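Local coordinates for mandelate racemase/muconate lactonizing enzyme-like protein (Roseovarius sp. TM1035, PDB 3RCY) that probably catalyses a magnesium-dependent reaction of the enolase superfamily, perhaps abstracting a proton next to a carboxylate as mandelate racemase does, at residues Y234-P239 / T259-T264. Residues are numbered along the deposited sequence; the frame is centred on the assembly and turned at random.
Sequences YEEPVP and TGERLT. With MG (magnesium ion), chain I; RIB (alpha-D-ribofuranose), chain M.
The carboxylate of E236 meets the guanidinium of R262 at its edge, the two planes 73° apart, while F83 of a second subunit makes a cation-pi contact with the same guanidinium. In this salt bridge NE of R262 reaches the syn side of E236 OE2 at 3.0 Å; weak bonds from NE and NH2 of R262 go to E236 OE1. A bend at chi3 (-87°) turns the R262 guanidinium back to the acid. Each E236 oxygen also accepts a hydrogen bond from a water: OE2 at 2.7 Å from water 1, which accepts one from R262 N, and OE1 from water 2, a magnesium ligand. E236 is thus second shell. E235 OE2 and E261 OE1, 3.1 Å apart, each bind the metal at 2.2 Å; four waters complete its octahedron. With an alanine in place of R262, the buried E236 carboxylate would probably lose its countercharge and turn more freely beside the metal waters. E235 OE1 makes a salt bridge with K166 and accepts a hydrogen bond from Q282. E235 ends strand 233-235 of the enolase-type barrel, and E261 lies two residues past its parallel neighbour 257-259, joined through helix 243-252; the 259-264 loop leads into helix 266-274, against which L263 packs.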
loop_
_atom_site.group_PDB
_atom_site.type_symbol
_atom_site.label_atom_id
_atom_site.label_comp_id
_atom_site.label_asym_id
_atom_site.label_seq_id
_atom_site.Cartn_x
_atom_site.Cartn_y
_atom_site.Cartn_z
ATOM N N TYR A 234 26.333 -3.256 -3.120
ATOM C CA TYR A 234 26.047 -4.273 -4.107
ATOM C C TYR A 234 25.580 -3.463 -5.308
ATOM O O TYR A 234 24.484 -2.886 -5.296
ATOM C CB TYR A 234 24.927 -5.175 -3.568
ATOM C CG TYR A 234 24.564 -6.421 -4.350
ATOM C CD1 TYR A 234 25.381 -6.921 -5.380
ATOM C CD2 TYR A 234 23.406 -7.134 -4.024
ATOM C CE1 TYR A 234 25.036 -8.075 -6.064
ATOM C CE2 TYR A 234 23.048 -8.282 -4.703
ATOM C CZ TYR A 234 23.868 -8.756 -5.716
ATOM O OH TYR A 234 23.512 -9.908 -6.373
ATOM N N GLU A 235 26.430 -3.392 -6.330
ATOM C CA GLU A 235 26.205 -2.500 -7.464
ATOM C C GLU A 235 25.389 -3.160 -8.570
ATOM O O GLU A 235 25.582 -4.333 -8.869
ATOM C CB GLU A 235 27.554 -2.037 -8.019
ATOM C CG GLU A 235 27.471 -0.979 -9.109
ATOM C CD GLU A 235 28.791 -0.234 -9.286
ATOM O OE1 GLU A 235 29.601 -0.210 -8.334
ATOM O OE2 GLU A 235 29.005 0.340 -10.374
ATOM N N GLU A 236 24.470 -2.412 -9.172
ATOM C CA GLU A 236 23.697 -2.918 -10.324
ATOM C C GLU A 236 23.399 -4.429 -10.231
ATOM O O GLU A 236 23.856 -5.207 -11.063
ATOM C CB GLU A 236 24.444 -2.626 -11.630
ATOM C CG GLU A 236 24.526 -1.145 -12.002
ATOM C CD GLU A 236 24.655 -0.956 -13.505
ATOM O OE1 GLU A 236 25.648 -1.458 -14.084
ATOM O OE2 GLU A 236 23.750 -0.324 -14.110
ATOM N N PRO A 237 22.644 -4.856 -9.208
ATOM C CA PRO A 237 22.437 -6.313 -9.087
ATOM C C PRO A 237 21.598 -6.914 -10.229
ATOM O O PRO A 237 21.684 -8.121 -10.498
ATOM C CB PRO A 237 21.698 -6.451 -7.750
ATOM C CG PRO A 237 21.091 -5.088 -7.499
ATOM C CD PRO A 237 22.060 -4.110 -8.078
ATOM N N VAL A 238 20.799 -6.068 -10.874
ATOM C CA VAL A 238 19.898 -6.466 -11.954
ATOM C C VAL A 238 20.057 -5.461 -13.100
ATOM O O VAL A 238 20.644 -4.405 -12.894
ATOM C CB VAL A 238 18.410 -6.524 -11.481
ATOM C CG1 VAL A 238 18.215 -7.614 -10.435
ATOM C CG2 VAL A 238 17.927 -5.164 -10.956
ATOM N N PRO A 239 19.560 -5.785 -14.312
ATOM C CA PRO A 239 19.649 -4.810 -15.412
ATOM C C PRO A 239 18.945 -3.486 -15.079
ATOM O O PRO A 239 18.053 -3.469 -14.232
ATOM C CB PRO A 239 18.946 -5.522 -16.569
ATOM C CG PRO A 239 19.133 -6.998 -16.258
ATOM C CD PRO A 239 19.007 -7.079 -14.768
ATOM N N THR A 259 23.402 1.992 -7.664
ATOM C CA THR A 259 23.147 1.954 -9.093
ATOM C C THR A 259 23.179 3.356 -9.691
ATOM O O THR A 259 23.152 4.352 -8.959
ATOM C CB THR A 259 21.785 1.265 -9.413
ATOM O OG1 THR A 259 21.824 0.740 -10.743
ATOM C CG2 THR A 259 20.600 2.246 -9.261
ATOM N N GLY A 260 23.249 3.427 -11.018
ATOM C CA GLY A 260 22.989 4.682 -11.710
ATOM C C GLY A 260 23.755 4.923 -12.995
ATOM O O GLY A 260 23.402 5.821 -13.768
ATOM N N GLU A 261 24.805 4.140 -13.238
ATOM C CA GLU A 261 25.695 4.446 -14.360
ATOM C C GLU A 261 25.026 4.351 -15.730
ATOM O O GLU A 261 25.498 4.957 -16.686
ATOM C CB GLU A 261 26.952 3.583 -14.326
ATOM C CG GLU A 261 26.745 2.152 -14.801
ATOM C CD GLU A 261 27.964 1.303 -14.521
ATOM O OE1 GLU A 261 28.261 1.082 -13.322
ATOM O OE2 GLU A 261 28.637 0.880 -15.492
ATOM N N ARG A 262 23.930 3.602 -15.817
ATOM C CA ARG A 262 23.220 3.427 -17.085
ATOM C C ARG A 262 21.887 4.173 -17.106
ATOM O O ARG A 262 21.072 3.999 -18.022
ATOM C CB ARG A 262 23.040 1.940 -17.379
ATOM C CG ARG A 262 24.374 1.270 -17.721
ATOM C CD ARG A 262 24.191 -0.153 -18.151
ATOM N NE ARG A 262 24.172 -1.067 -17.017
ATOM C CZ ARG A 262 23.887 -2.362 -17.108
ATOM N NH1 ARG A 262 23.574 -2.902 -18.284
ATOM N NH2 ARG A 262 23.931 -3.123 -16.025
ATOM N N LEU A 263 21.684 5.017 -16.093
ATOM C CA LEU A 263 20.463 5.815 -15.966
ATOM C C LEU A 263 20.711 7.254 -16.395
ATOM O O LEU A 263 21.862 7.721 -16.428
ATOM C CB LEU A 263 19.935 5.775 -14.517
ATOM C CG LEU A 263 19.578 4.395 -13.957
ATOM C CD1 LEU A 263 18.873 4.535 -12.585
ATOM C CD2 LEU A 263 18.703 3.569 -14.926
ATOM N N THR A 264 19.637 7.969 -16.713
ATOM C CA THR A 264 19.802 9.327 -17.188
ATOM C C THR A 264 18.677 10.266 -16.783
ATOM O O THR A 264 17.493 9.927 -16.910
ATOM C CB THR A 264 20.026 9.370 -18.724
ATOM O OG1 THR A 264 20.279 10.718 -19.122
ATOM C CG2 THR A 264 18.818 8.824 -19.483
HETATM MG MG MG I . 29.653 -0.301 -12.387
HETATM O O5 RIB M . 11.936 1.268 -18.252
HETATM C C5 RIB M . 11.863 2.086 -17.080
HETATM C C4 RIB M . 13.127 2.923 -17.013
HETATM O O4 RIB M . 13.454 3.219 -15.657
HETATM C C3 RIB M . 14.316 2.165 -17.562
HETATM O O3 RIB M . 14.565 2.560 -18.899
HETATM C C2 RIB M . 15.479 2.586 -16.712
HETATM O O2 RIB M . 16.224 3.595 -17.388
HETATM C C1 RIB M . 14.869 3.164 -15.452
HETATM O O1 RIB M . 15.193 2.330 -14.332
HETATM O O HOH W 1 22.463 1.969 -13.706
HETATM O O HOH W 2 28.051 -1.909 -12.876
HETATM O O HOH W 3 30.069 -0.934 -14.559
HETATM O O HOH W 4 30.732 -2.032 -11.482
HETATM O O HOH W 5 31.666 0.900 -12.423
#